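Side-chain contacts in fibronectin-binding protein BBK32 (Borrelia burgdorferi, PDB 6N1L), which blocks the classical pathway of complement, probably by binding the protease C1r, and also binds fibronectin: residues 14-17 with 18-22; 78-81 with 82-86; 120-123 with 124-127; 128-131 with 132-136. All blocks are in the same frame, centred on the assembly; numbering follows the deposited sequence.

Contact 1 (14-17 with 18-22); sequences EGVK and YNVDS
Asn19 reaches back one helical turn to the carbonyl of Gly15, a side-chain-to-backbone bond inside helix 9-44, the long first helix of this all-helical bundle domain. Gly15 O is gripped twice by the same residue. The amide ND2 of Asn19 donates to it at 2.8 Å, nearly straight at 172°, with the oxygen lying in the amide plane, while the backbone N of Asn19 donates at 3.1 Å from the other face of the carbonyl plane. The side-chain torsion makes this possible: CG stands beside the Asn19 backbone N, opposite its carbonyl carbon (chi1 -77°), which turns the amide back along the helix. That grip fixes which way the amide is flipped and leaves OD1 turned elsewhere, in the direction of Tyr79 on helix 66-87.

Lys17 O is also shared, between the backbone N of Asp21 and NE2 of Gln144 from helix 122-147. The same Gln144 amide bonds to Asp21 OD1, tying the two helices together. Lys17 runs across Asp21 with its CE 3.8 Å from Asp21 OD2; NZ stays 4.5 Å from OD2, too far for a salt bridge, so any attraction is probably modest.

On the buried side, Val16 and Val20 lie next to each other and point the same way, CG1 of Val16 3.9 Å from CG2 of Val20, both packing on Leu102 of helix 93-117. Further along, Ser22 OG and Ser22 N both donate to Tyr18 O from its two faces, and OG sits 3.6 Å above the Tyr18 ring plane, displaced toward the rim.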
ATOM      1  N   GLU A  14      10.279 -18.936  -2.486  1.00 52.21           N
ATOM      2  CA  GLU A  14      10.863 -18.059  -1.475  1.00 53.36           C
ATOM      3  C   GLU A  14      10.863 -16.607  -1.938  1.00 51.26           C
ATOM      4  O   GLU A  14      10.521 -15.698  -1.171  1.00 52.01           O
ATOM      5  CB  GLU A  14      12.289 -18.513  -1.151  1.00 56.74           C
ATOM      6  CG  GLU A  14      12.375 -19.794  -0.335  1.00 61.92           C
ATOM      7  CD  GLU A  14      11.237 -19.929   0.661  1.00 66.07           C
ATOM      8  OE1 GLU A  14      10.266 -20.655   0.357  1.00 66.61           O
ATOM      9  OE2 GLU A  14      11.316 -19.309   1.746  1.00 70.66           O
ATOM     10  N   GLY A  15      11.273 -16.371  -3.186  1.00 48.11           N
ATOM     11  CA  GLY A  15      11.269 -15.019  -3.722  1.00 46.61           C
ATOM     12  C   GLY A  15       9.887 -14.389  -3.725  1.00 45.45           C
ATOM     13  O   GLY A  15       9.733 -13.211  -3.397  1.00 42.77           O
ATOM     14  N   VAL A  16       8.860 -15.161  -4.086  1.00 41.72           N
ATOM     15  CA  VAL A  16       7.510 -14.600  -4.088  1.00 42.22           C
ATOM     16  C   VAL A  16       7.054 -14.315  -2.662  1.00 46.47           C
ATOM     17  O   VAL A  16       6.485 -13.250  -2.374  1.00 38.97           O
ATOM     18  CB  VAL A  16       6.548 -15.540  -4.834  1.00 42.71           C
ATOM     19  CG1 VAL A  16       5.100 -15.202  -4.506  1.00 36.50           C
ATOM     20  CG2 VAL A  16       6.805 -15.450  -6.335  1.00 38.32           C
ATOM     21  N   LYS A  17       7.344 -15.232  -1.735  1.00 46.57           N
ATOM     22  CA  LYS A  17       6.960 -15.025  -0.343  1.00 47.29           C
ATOM     23  C   LYS A  17       7.611 -13.771   0.231  1.00 44.17           C
ATOM     24  O   LYS A  17       6.957 -12.989   0.933  1.00 47.42           O
ATOM     25  CB  LYS A  17       7.324 -16.255   0.489  1.00 52.71           C
ATOM     26  CG  LYS A  17       6.984 -16.116   1.964  1.00 57.91           C
ATOM     27  CD  LYS A  17       7.934 -16.919   2.840  1.00 61.19           C
ATOM     28  CE  LYS A  17       8.032 -16.317   4.238  1.00 63.02           C
ATOM     29  NZ  LYS A  17       9.444 -16.286   4.707  1.00 62.40           N
ATOM     30  N   TYR A  18       8.890 -13.547  -0.074  1.00 42.38           N
ATOM     31  CA  TYR A  18       9.568 -12.366   0.447  1.00 45.70           C
ATOM     32  C   TYR A  18       8.948 -11.087  -0.103  1.00 46.37           C
ATOM     33  O   TYR A  18       8.704 -10.126   0.641  1.00 39.95           O
ATOM     34  CB  TYR A  18      11.057 -12.402   0.109  1.00 45.94           C
ATOM     35  CG  TYR A  18      11.726 -11.084   0.412  1.00 49.67           C
ATOM     36  CD1 TYR A  18      12.062 -10.744   1.719  1.00 53.40           C
ATOM     37  CD2 TYR A  18      12.004 -10.168  -0.598  1.00 47.20           C
ATOM     38  CE1 TYR A  18      12.658  -9.532   2.013  1.00 53.35           C
ATOM     39  CE2 TYR A  18      12.605  -8.950  -0.311  1.00 50.85           C
ATOM     40  CZ  TYR A  18      12.932  -8.640   0.995  1.00 54.56           C
ATOM     41  OH  TYR A  18      13.528  -7.428   1.289  1.00 54.07           O
ATOM     42  N   ASN A  19       8.707 -11.049  -1.413  1.00 41.56           N
ATOM     43  CA  ASN A  19       8.224  -9.811  -2.014  1.00 39.39           C
ATOM     44  C   ASN A  19       6.770  -9.539  -1.652  1.00 39.81           C
ATOM     45  O   ASN A  19       6.384  -8.373  -1.494  1.00 33.51           O
ATOM     46  CB  ASN A  19       8.429  -9.850  -3.527  1.00 39.59           C
ATOM     47  CG  ASN A  19       9.876  -9.601  -3.918  1.00 42.80           C
ATOM     48  OD1 ASN A  19      10.295  -8.456  -4.096  1.00 41.55           O
ATOM     49  ND2 ASN A  19      10.654 -10.677  -4.042  1.00 39.83           N
ATOM     50  N   VAL A  20       5.954 -10.588  -1.498  1.00 37.02           N
ATOM     51  CA  VAL A  20       4.580 -10.387  -1.050  1.00 35.93           C
ATOM     52  C   VAL A  20       4.562  -9.873   0.389  1.00 40.22           C
ATOM     53  O   VAL A  20       3.813  -8.942   0.728  1.00 34.87           O
ATOM     54  CB  VAL A  20       3.774 -11.688  -1.209  1.00 36.90           C
ATOM     55  CG1 VAL A  20       2.408 -11.551  -0.559  1.00 36.97           C
ATOM     56  CG2 VAL A  20       3.623 -12.023  -2.691  1.00 34.80           C
ATOM     57  N   ASP A  21       5.405 -10.448   1.250  1.00 37.47           N
ATOM     58  CA  ASP A  21       5.497  -9.961   2.626  1.00 39.87           C
ATOM     59  C   ASP A  21       5.908  -8.501   2.665  1.00 36.65           C
ATOM     60  O   ASP A  21       5.355  -7.709   3.440  1.00 36.50           O
ATOM     61  CB  ASP A  21       6.497 -10.799   3.424  1.00 44.69           C
ATOM     62  CG  ASP A  21       5.858 -11.993   4.113  1.00 54.81           C
ATOM     63  OD1 ASP A  21       4.616 -12.154   4.030  1.00 54.41           O
ATOM     64  OD2 ASP A  21       6.608 -12.782   4.737  1.00 60.71           O
ATOM     65  N   SER A  22       6.889  -8.121   1.840  1.00 36.68           N
ATOM     66  CA  SER A  22       7.306  -6.727   1.777  1.00 37.94           C
ATOM     67  C   SER A  22       6.188  -5.837   1.259  1.00 34.25           C
ATOM     68  O   SER A  22       6.056  -4.688   1.688  1.00 33.02           O
ATOM     69  CB  SER A  22       8.542  -6.582   0.897  1.00 39.55           C
ATOM     70  OG  SER A  22       9.600  -7.402   1.369  1.00 41.59           O
TER

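Contact 2 (78-81 with 82-86); sequences NYIQ and VSVKT
Helix 66-87 of the bundle carries this contact in its last turns, where Ser83 folds its hydroxyl back onto the carbonyl of Tyr79, four residues earlier. Tyr79 O therefore accepts two bonds from one residue: the backbone N of Ser83 donates at 3.0 Å, and OG of Ser83 at 3.2 Å. The two donors come in from opposite faces of the carbonyl plane, and the bond gives the hydroxyl of this buried serine an acceptor within its own helix. With chi1 at -77°, OG lies beside the serine's own backbone N and faces down the helix toward that oxygen.

The motif returns three residues on, where Thr86 OG1 joins Thr86 N on Val82 O, its OG1 3.0 Å away and again across the plane from the N.

Lys85 bends over the outer surface. A turn at chi3 (-136°) lays its aliphatic chain over the preceding turn, so that CE comes 3.2 Å from Gln81 O and 3.9 Å from Gln81 CB. Gln81 itself runs extended beyond CG toward helix 93-117, where its NE2 is bonded to Glu106 OE2 and its side chain also touches Lys110.

Ile80 and Val84 give the side facing helix 93-117 its apolar part, packing on Ile109 and Leu102, while Ser83 meets Asn19 and Val20 of helix 9-44. Between Ile80 and Val84 the touch is light: CG2 of Ile80 stands 4.2 Å from CG2 of Val84, whereas that same valine methyl lies 3.3 Å from Ile80 O.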
ATOM      1  N   ASN A  78       6.655  -2.094  -7.196  1.00 34.09           N
ATOM      2  CA  ASN A  78       7.875  -2.834  -7.508  1.00 37.76           C
ATOM      3  C   ASN A  78       7.898  -4.197  -6.827  1.00 36.20           C
ATOM      4  O   ASN A  78       8.278  -5.196  -7.450  1.00 37.41           O
ATOM      5  CB  ASN A  78       9.105  -2.011  -7.119  1.00 38.63           C
ATOM      6  CG  ASN A  78       9.331  -0.832  -8.045  1.00 39.01           C
ATOM      7  OD1 ASN A  78       8.759  -0.765  -9.130  1.00 44.97           O
ATOM      8  ND2 ASN A  78      10.192   0.104  -7.623  1.00 47.65           N
ATOM      9  N   TYR A  79       7.495  -4.267  -5.552  1.00 33.24           N
ATOM     10  CA  TYR A  79       7.463  -5.557  -4.872  1.00 34.22           C
ATOM     11  C   TYR A  79       6.514  -6.521  -5.583  1.00 32.10           C
ATOM     12  O   TYR A  79       6.834  -7.706  -5.753  1.00 33.49           O
ATOM     13  CB  TYR A  79       7.049  -5.385  -3.410  1.00 32.58           C
ATOM     14  CG  TYR A  79       8.169  -4.954  -2.475  1.00 35.12           C
ATOM     15  CD1 TYR A  79       9.423  -5.563  -2.529  1.00 36.46           C
ATOM     16  CD2 TYR A  79       7.974  -3.940  -1.542  1.00 34.29           C
ATOM     17  CE1 TYR A  79      10.448  -5.172  -1.673  1.00 40.02           C
ATOM     18  CE2 TYR A  79       8.986  -3.543  -0.688  1.00 36.63           C
ATOM     19  CZ  TYR A  79      10.220  -4.162  -0.754  1.00 38.78           C
ATOM     20  OH  TYR A  79      11.223  -3.764   0.098  1.00 43.33           O
ATOM     21  N   ILE A  80       5.347  -6.035  -6.012  1.00 28.88           N
ATOM     22  CA  ILE A  80       4.393  -6.917  -6.688  1.00 31.42           C
ATOM     23  C   ILE A  80       4.890  -7.288  -8.082  1.00 31.23           C
ATOM     24  O   ILE A  80       4.685  -8.416  -8.549  1.00 32.04           O
ATOM     25  CB  ILE A  80       2.995  -6.265  -6.738  1.00 28.87           C
ATOM     26  CG1 ILE A  80       2.440  -6.108  -5.320  1.00 30.00           C
ATOM     27  CG2 ILE A  80       2.016  -7.088  -7.600  1.00 29.54           C
ATOM     28  CD1 ILE A  80       2.422  -7.390  -4.536  1.00 32.53           C
ATOM     29  N   GLN A  81       5.555  -6.355  -8.770  1.00 30.82           N
ATOM     30  CA  GLN A  81       6.027  -6.657 -10.119  1.00 37.19           C
ATOM     31  C   GLN A  81       7.117  -7.718 -10.093  1.00 34.99           C
ATOM     32  O   GLN A  81       7.150  -8.596 -10.969  1.00 34.86           O
ATOM     33  CB  GLN A  81       6.512  -5.387 -10.815  1.00 37.74           C
ATOM     34  CG  GLN A  81       5.379  -4.451 -11.183  1.00 39.81           C
ATOM     35  CD  GLN A  81       5.837  -3.260 -11.994  1.00 41.87           C
ATOM     36  OE1 GLN A  81       6.918  -2.724 -11.765  1.00 41.12           O
ATOM     37  NE2 GLN A  81       5.009  -2.836 -12.944  1.00 50.00           N
ATOM     38  N   VAL A  82       7.990  -7.680  -9.078  1.00 34.82           N
ATOM     39  CA  VAL A  82       8.962  -8.757  -8.883  1.00 38.68           C
ATOM     40  C   VAL A  82       8.248 -10.065  -8.550  1.00 39.14           C
ATOM     41  O   VAL A  82       8.645 -11.145  -9.020  1.00 35.13           O
ATOM     42  CB  VAL A  82       9.970  -8.380  -7.784  1.00 39.37           C
ATOM     43  CG1 VAL A  82      10.875  -9.575  -7.435  1.00 40.74           C
ATOM     44  CG2 VAL A  82      10.792  -7.181  -8.210  1.00 38.97           C
ATOM     45  N   SER A  83       7.204  -9.992  -7.719  1.00 32.96           N
ATOM     46  CA  SER A  83       6.433 -11.184  -7.379  1.00 32.33           C
ATOM     47  C   SER A  83       5.856 -11.825  -8.632  1.00 32.20           C
ATOM     48  O   SER A  83       5.930 -13.050  -8.801  1.00 34.17           O
ATOM     49  CB  SER A  83       5.301 -10.829  -6.412  1.00 32.86           C
ATOM     50  OG  SER A  83       5.811 -10.641  -5.100  1.00 41.94           O
ATOM     51  N   VAL A  84       5.299 -11.005  -9.530  1.00 31.69           N
ATOM     52  CA  VAL A  84       4.660 -11.515 -10.739  1.00 32.66           C
ATOM     53  C   VAL A  84       5.701 -12.124 -11.672  1.00 36.68           C
ATOM     54  O   VAL A  84       5.503 -13.215 -12.220  1.00 34.10           O
ATOM     55  CB  VAL A  84       3.857 -10.398 -11.433  1.00 36.30           C
ATOM     56  CG1 VAL A  84       3.442 -10.814 -12.842  1.00 34.82           C
ATOM     57  CG2 VAL A  84       2.630 -10.033 -10.595  1.00 31.58           C
ATOM     58  N   LYS A  85       6.834 -11.434 -11.854  1.00 34.04           N
ATOM     59  CA  LYS A  85       7.881 -11.980 -12.715  1.00 36.24           C
ATOM     60  C   LYS A  85       8.359 -13.337 -12.209  1.00 40.36           C
ATOM     61  O   LYS A  85       8.538 -14.284 -12.997  1.00 35.40           O
ATOM     62  CB  LYS A  85       9.050 -10.991 -12.809  1.00 38.55           C
ATOM     63  CG  LYS A  85       8.770  -9.796 -13.712  1.00 50.53           C
ATOM     64  CD  LYS A  85       9.644  -8.578 -13.372  1.00 53.71           C
ATOM     65  CE  LYS A  85       8.806  -7.287 -13.377  1.00 52.84           C
ATOM     66  NZ  LYS A  85       9.438  -6.164 -14.136  1.00 55.61           N
ATOM     67  N   THR A  86       8.555 -13.452 -10.894  1.00 34.48           N
ATOM     68  CA  THR A  86       9.004 -14.711 -10.309  1.00 38.09           C
ATOM     69  C   THR A  86       7.913 -15.769 -10.381  1.00 38.23           C
ATOM     70  O   THR A  86       8.178 -16.926 -10.741  1.00 35.56           O
ATOM     71  CB  THR A  86       9.442 -14.486  -8.865  1.00 38.91           C
ATOM     72  OG1 THR A  86      10.476 -13.501  -8.833  1.00 42.03           O
ATOM     73  CG2 THR A  86       9.988 -15.782  -8.261  1.00 40.22           C
TER

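Contact 3 (120-123 with 124-127); sequences SNLY and EAYK
In Asn121 the side chain swings CG opposite the backbone N (chi1 -179°) and then turns the amide nearly a quarter turn (chi2 -91°), which carries OD1 forward over the first turn of the helix to the backbone N of Glu124. The bond is 2.9 Å long, with an N-H...O angle of 154°, and arrives in the carbonyl plane on a lone pair of OD1. The aliphatic part of Glu124 in turn crosses the asparagine at an angle, CG 3.2 Å from Asn121 OD1. Asn121 is thus the N-cap of helix 122-147, satisfying an N-H that has no earlier helical carbonyl to meet, while its own main-chain O takes the first turn's bond from Ala125 N.

Beyond the cap, Glu124 bends to meet Lys127 in a salt bridge, OE2 to NZ 3.2 Å, though the hydrogen bonds within it are weak. The lysine chain also crosses the Tyr123 ring at a slant, its CE 4.0 Å from Tyr123 CE2. That ring extends to helix 9-44, standing edge-to-face with Phe37, and its OH is hydrogen-bonded to Ser38 OG.

Leu122 and Tyr126 lead inward together, side by side. CD1 of Leu122 packs 3.8 Å from Tyr126 CE2, and Leu122 O lies at the edge of the Tyr126 ring near its plane, 3.5 Å from CD2. Leu69 of helix 66-87 touches both side chains, and Tyr126 reaches Thr33 and Tyr34 of helix 9-44.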
ATOM      1  N   SER A 120      -5.516  16.695  -6.537  1.00 55.05           N
ATOM      2  CA  SER A 120      -4.621  17.746  -6.067  1.00 54.16           C
ATOM      3  C   SER A 120      -4.473  17.715  -4.549  1.00 50.45           C
ATOM      4  O   SER A 120      -3.380  17.952  -4.021  1.00 55.11           O
ATOM      5  CB  SER A 120      -5.143  19.107  -6.525  1.00 51.48           C
ATOM      6  OG  SER A 120      -6.549  19.176  -6.355  1.00 59.99           O
ATOM      7  N   ASN A 121      -5.559  17.421  -3.840  1.00 51.60           N
ATOM      8  CA  ASN A 121      -5.561  17.464  -2.384  1.00 49.00           C
ATOM      9  C   ASN A 121      -5.023  16.152  -1.820  1.00 43.95           C
ATOM     10  O   ASN A 121      -5.543  15.080  -2.141  1.00 44.33           O
ATOM     11  CB  ASN A 121      -6.980  17.723  -1.892  1.00 46.27           C
ATOM     12  CG  ASN A 121      -7.066  17.817  -0.387  1.00 51.18           C
ATOM     13  OD1 ASN A 121      -7.294  16.819   0.300  1.00 47.20           O
ATOM     14  ND2 ASN A 121      -6.911  19.030   0.138  1.00 53.73           N
ATOM     15  N   LEU A 122      -3.993  16.243  -0.968  1.00 45.26           N
ATOM     16  CA  LEU A 122      -3.305  15.042  -0.485  1.00 42.72           C
ATOM     17  C   LEU A 122      -4.234  14.157   0.337  1.00 43.32           C
ATOM     18  O   LEU A 122      -4.259  12.932   0.161  1.00 38.95           O
ATOM     19  CB  LEU A 122      -2.071  15.419   0.338  1.00 45.31           C
ATOM     20  CG  LEU A 122      -1.279  14.201   0.838  1.00 41.88           C
ATOM     21  CD1 LEU A 122      -0.966  13.252  -0.328  1.00 39.48           C
ATOM     22  CD2 LEU A 122       0.001  14.580   1.573  1.00 37.36           C
ATOM     23  N   TYR A 123      -4.991  14.749   1.263  1.00 41.43           N
ATOM     24  CA  TYR A 123      -5.903  13.934   2.057  1.00 41.91           C
ATOM     25  C   TYR A 123      -6.932  13.243   1.170  1.00 42.04           C
ATOM     26  O   TYR A 123      -7.290  12.083   1.406  1.00 41.28           O
ATOM     27  CB  TYR A 123      -6.596  14.778   3.131  1.00 45.95           C
ATOM     28  CG  TYR A 123      -7.308  13.910   4.140  1.00 41.60           C
ATOM     29  CD1 TYR A 123      -6.583  13.078   4.988  1.00 47.75           C
ATOM     30  CD2 TYR A 123      -8.688  13.890   4.220  1.00 46.21           C
ATOM     31  CE1 TYR A 123      -7.220  12.258   5.902  1.00 49.60           C
ATOM     32  CE2 TYR A 123      -9.337  13.079   5.138  1.00 50.30           C
ATOM     33  CZ  TYR A 123      -8.593  12.267   5.976  1.00 48.98           C
ATOM     34  OH  TYR A 123      -9.220  11.452   6.892  1.00 58.14           O
ATOM     35  N   GLU A 124      -7.417  13.941   0.141  1.00 41.58           N
ATOM     36  CA  GLU A 124      -8.342  13.327  -0.799  1.00 44.57           C
ATOM     37  C   GLU A 124      -7.683  12.185  -1.562  1.00 38.07           C
ATOM     38  O   GLU A 124      -8.354  11.206  -1.904  1.00 40.14           O
ATOM     39  CB  GLU A 124      -8.870  14.373  -1.780  1.00 49.94           C
ATOM     40  CG  GLU A 124      -9.750  15.437  -1.140  1.00 51.01           C
ATOM     41  CD  GLU A 124     -10.980  14.841  -0.493  1.00 54.44           C
ATOM     42  OE1 GLU A 124     -11.704  14.090  -1.185  1.00 56.08           O
ATOM     43  OE2 GLU A 124     -11.219  15.120   0.703  1.00 57.69           O
ATOM     44  N   ALA A 125      -6.390  12.309  -1.859  1.00 38.75           N
ATOM     45  CA  ALA A 125      -5.673  11.231  -2.541  1.00 38.42           C
ATOM     46  C   ALA A 125      -5.639   9.974  -1.679  1.00 35.28           C
ATOM     47  O   ALA A 125      -5.951   8.873  -2.153  1.00 37.53           O
ATOM     48  CB  ALA A 125      -4.259  11.692  -2.903  1.00 37.47           C
ATOM     49  N   TYR A 126      -5.290  10.126  -0.398  1.00 33.56           N
ATOM     50  CA  TYR A 126      -5.350   9.005   0.538  1.00 35.44           C
ATOM     51  C   TYR A 126      -6.755   8.420   0.601  1.00 37.47           C
ATOM     52  O   TYR A 126      -6.938   7.206   0.483  1.00 35.10           O
ATOM     53  CB  TYR A 126      -4.890   9.451   1.935  1.00 37.05           C
ATOM     54  CG  TYR A 126      -3.397   9.405   2.165  1.00 32.71           C
ATOM     55  CD1 TYR A 126      -2.743   8.209   2.465  1.00 32.55           C
ATOM     56  CD2 TYR A 126      -2.629  10.567   2.085  1.00 34.10           C
ATOM     57  CE1 TYR A 126      -1.384   8.166   2.681  1.00 32.85           C
ATOM     58  CE2 TYR A 126      -1.264  10.544   2.298  1.00 36.69           C
ATOM     59  CZ  TYR A 126      -0.635   9.342   2.594  1.00 31.01           C
ATOM     60  OH  TYR A 126       0.712   9.314   2.794  1.00 30.96           O
ATOM     61  N   LYS A 127      -7.773   9.279   0.761  1.00 34.95           N
ATOM     62  CA  LYS A 127      -9.147   8.789   0.834  1.00 39.23           C
ATOM     63  C   LYS A 127      -9.537   7.991  -0.404  1.00 39.55           C
ATOM     64  O   LYS A 127     -10.312   7.034  -0.311  1.00 42.54           O
ATOM     65  CB  LYS A 127     -10.117   9.959   1.035  1.00 41.60           C
ATOM     66  CG  LYS A 127     -10.473  10.211   2.488  1.00 48.94           C
ATOM     67  CD  LYS A 127     -11.839  10.879   2.598  1.00 56.19           C
ATOM     68  CE  LYS A 127     -11.799  12.315   2.084  1.00 57.10           C
ATOM     69  NZ  LYS A 127     -13.145  12.795   1.625  1.00 63.23           N
TER

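Contact 4 (128-131 with 132-136); sequences AIVT and SILLM
Ile133 N bonds back to Ile129 O at 3.0 Å, Leu134 N to Val130 O and Leu135 N to Thr131 O, the three i to i+4 bonds that carry helix 122-147 through this turn. The preceding step is bridged by water: a single molecule donates to Ala128 O at 2.9 Å and accepts from Ser132 N at 3.0 Å, standing in for the direct bond between them. Ile129 has a phi of -121°, away from the values of the residues on either side, consistent with a local widening of the turn that admits the water. OG of Ser132 has a weak hydrogen bond to Glu108 of helix 93-117.

Three side-chain pairs line up outside this backbone ladder. Ile129 and Ile133 slant across each other and touch through their end methyls, CD1 to CD1 4.0 Å. In both, CG1 sits between the backbone N and the carbonyl carbon (chi1 56° and 64°), and in Ile133 this brings CG1 to 3.3 Å from Val130 O. Val130 CG1 lies alongside Leu134 CD1 at 4.0 Å, and Thr131 meets Leu135 through its methyl, CG2 to CD1 3.9 Å.

The isoleucines point into the bundle, where both meet Phe73 of helix 66-87; Ile129 also touches Leu112 of helix 93-117, and Ile133 touches Ile27 and Ile30 of helix 9-44, with Val130 nearby against Tyr31 and Tyr34 of that same helix.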
ATOM      1  N   ALA A 128      -9.001   8.353  -1.567  1.00 39.52           N
ATOM      2  CA  ALA A 128      -9.311   7.611  -2.778  1.00 40.67           C
ATOM      3  C   ALA A 128      -8.775   6.178  -2.769  1.00 40.22           C
ATOM      4  O   ALA A 128      -9.288   5.347  -3.526  1.00 37.35           O
ATOM      5  CB  ALA A 128      -8.767   8.362  -3.992  1.00 40.25           C
ATOM      6  N   ILE A 129      -7.757   5.853  -1.966  1.00 32.71           N
ATOM      7  CA  ILE A 129      -7.109   4.554  -2.104  1.00 28.49           C
ATOM      8  C   ILE A 129      -7.155   3.692  -0.854  1.00 27.03           C
ATOM      9  O   ILE A 129      -6.749   2.532  -0.909  1.00 28.21           O
ATOM     10  CB  ILE A 129      -5.650   4.687  -2.609  1.00 30.99           C
ATOM     11  CG1 ILE A 129      -4.792   5.590  -1.713  1.00 32.81           C
ATOM     12  CG2 ILE A 129      -5.649   5.227  -4.042  1.00 35.22           C
ATOM     13  CD1 ILE A 129      -4.175   4.898  -0.524  1.00 31.43           C
ATOM     14  N   VAL A 130      -7.663   4.201   0.279  1.00 32.22           N
ATOM     15  CA  VAL A 130      -7.515   3.456   1.531  1.00 27.96           C
ATOM     16  C   VAL A 130      -8.307   2.146   1.506  1.00 27.41           C
ATOM     17  O   VAL A 130      -7.797   1.094   1.908  1.00 27.63           O
ATOM     18  CB  VAL A 130      -7.894   4.324   2.741  1.00 33.95           C
ATOM     19  CG1 VAL A 130      -8.098   3.437   3.966  1.00 31.54           C
ATOM     20  CG2 VAL A 130      -6.766   5.289   3.004  1.00 33.17           C
ATOM     21  N   THR A 131      -9.561   2.182   1.035  1.00 27.58           N
ATOM     22  CA  THR A 131     -10.327   0.941   0.977  1.00 27.60           C
ATOM     23  C   THR A 131      -9.647  -0.087   0.085  1.00 24.83           C
ATOM     24  O   THR A 131      -9.521  -1.256   0.464  1.00 26.44           O
ATOM     25  CB  THR A 131     -11.755   1.209   0.487  1.00 29.28           C
ATOM     26  OG1 THR A 131     -12.465   1.910   1.504  1.00 33.73           O
ATOM     27  CG2 THR A 131     -12.475  -0.096   0.209  1.00 31.59           C
ATOM     28  N   SER A 132      -9.161   0.343  -1.087  1.00 28.06           N
ATOM     29  CA  SER A 132      -8.539  -0.585  -2.028  1.00 31.45           C
ATOM     30  C   SER A 132      -7.289  -1.234  -1.451  1.00 27.07           C
ATOM     31  O   SER A 132      -7.079  -2.443  -1.614  1.00 28.72           O
ATOM     32  CB  SER A 132      -8.207   0.134  -3.338  1.00 35.73           C
ATOM     33  OG  SER A 132      -9.401   0.549  -3.997  1.00 39.37           O
ATOM     34  N   ILE A 133      -6.439  -0.457  -0.763  1.00 29.46           N
ATOM     35  CA  ILE A 133      -5.221  -1.084  -0.271  1.00 26.02           C
ATOM     36  C   ILE A 133      -5.509  -1.995   0.911  1.00 22.48           C
ATOM     37  O   ILE A 133      -4.801  -2.988   1.113  1.00 25.37           O
ATOM     38  CB  ILE A 133      -4.125  -0.045   0.069  1.00 26.73           C
ATOM     39  CG1 ILE A 133      -4.560   0.866   1.217  1.00 27.12           C
ATOM     40  CG2 ILE A 133      -3.754   0.755  -1.183  1.00 31.59           C
ATOM     41  CD1 ILE A 133      -3.401   1.709   1.801  1.00 30.57           C
ATOM     42  N   LEU A 134      -6.527  -1.694   1.709  1.00 24.59           N
ATOM     43  CA  LEU A 134      -6.859  -2.587   2.811  1.00 23.43           C
ATOM     44  C   LEU A 134      -7.341  -3.931   2.271  1.00 26.23           C
ATOM     45  O   LEU A 134      -6.952  -4.984   2.781  1.00 27.48           O
ATOM     46  CB  LEU A 134      -7.925  -1.958   3.708  1.00 26.15           C
ATOM     47  CG  LEU A 134      -7.464  -0.854   4.676  1.00 25.13           C
ATOM     48  CD1 LEU A 134      -8.688  -0.293   5.387  1.00 30.48           C
ATOM     49  CD2 LEU A 134      -6.478  -1.444   5.661  1.00 30.12           C
ATOM     50  N   LEU A 135      -8.159  -3.901   1.215  1.00 27.07           N
ATOM     51  CA  LEU A 135      -8.598  -5.149   0.598  1.00 30.12           C
ATOM     52  C   LEU A 135      -7.432  -5.884  -0.061  1.00 31.98           C
ATOM     53  O   LEU A 135      -7.340  -7.120   0.006  1.00 30.77           O
ATOM     54  CB  LEU A 135      -9.707  -4.851  -0.413  1.00 27.14           C
ATOM     55  CG  LEU A 135     -11.023  -4.435   0.250  1.00 31.79           C
ATOM     56  CD1 LEU A 135     -12.009  -3.819  -0.725  1.00 35.96           C
ATOM     57  CD2 LEU A 135     -11.629  -5.641   0.970  1.00 32.11           C
ATOM     58  N   MET A 136      -6.556  -5.133  -0.725  1.00 28.83           N
ATOM     59  CA  MET A 136      -5.374  -5.694  -1.363  1.00 29.72           C
ATOM     60  C   MET A 136      -4.471  -6.405  -0.359  1.00 30.61           C
ATOM     61  O   MET A 136      -3.954  -7.494  -0.637  1.00 32.51           O
ATOM     62  CB  MET A 136      -4.625  -4.571  -2.077  1.00 29.93           C
ATOM     63  CG  MET A 136      -3.396  -5.010  -2.841  1.00 31.73           C
ATOM     64  SD  MET A 136      -2.636  -3.584  -3.645  1.00 33.01           S
ATOM     65  CE  MET A 136      -3.910  -3.153  -4.826  1.00 36.35           C
TER
HETATM   66  O   HOH W   1     -10.165   2.838  -2.416  1.00 31.60           O

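Contacts 1 and 2 face each other across the interface of helices 9-44 and 66-87, their centres about 9 Å apart. There Asn19 CB lies 3.2 Å from Ser83 OG, and Ser22 CB 3.4 Å from Tyr79 CZ, so Asn19, Ser22 and Ser83, which bond back to their own helices, also pack across this interface. Contacts 3 and 4 follow one another on helix 122-147, centres about 13 Å apart, from its capped start toward the middle of the domain. Contact 3 lies on the other side of the chain's centre from contact 1, about 29 Å away between centres. Contact 4 is intermediate, its nearest atoms about 6 Å from contact 2.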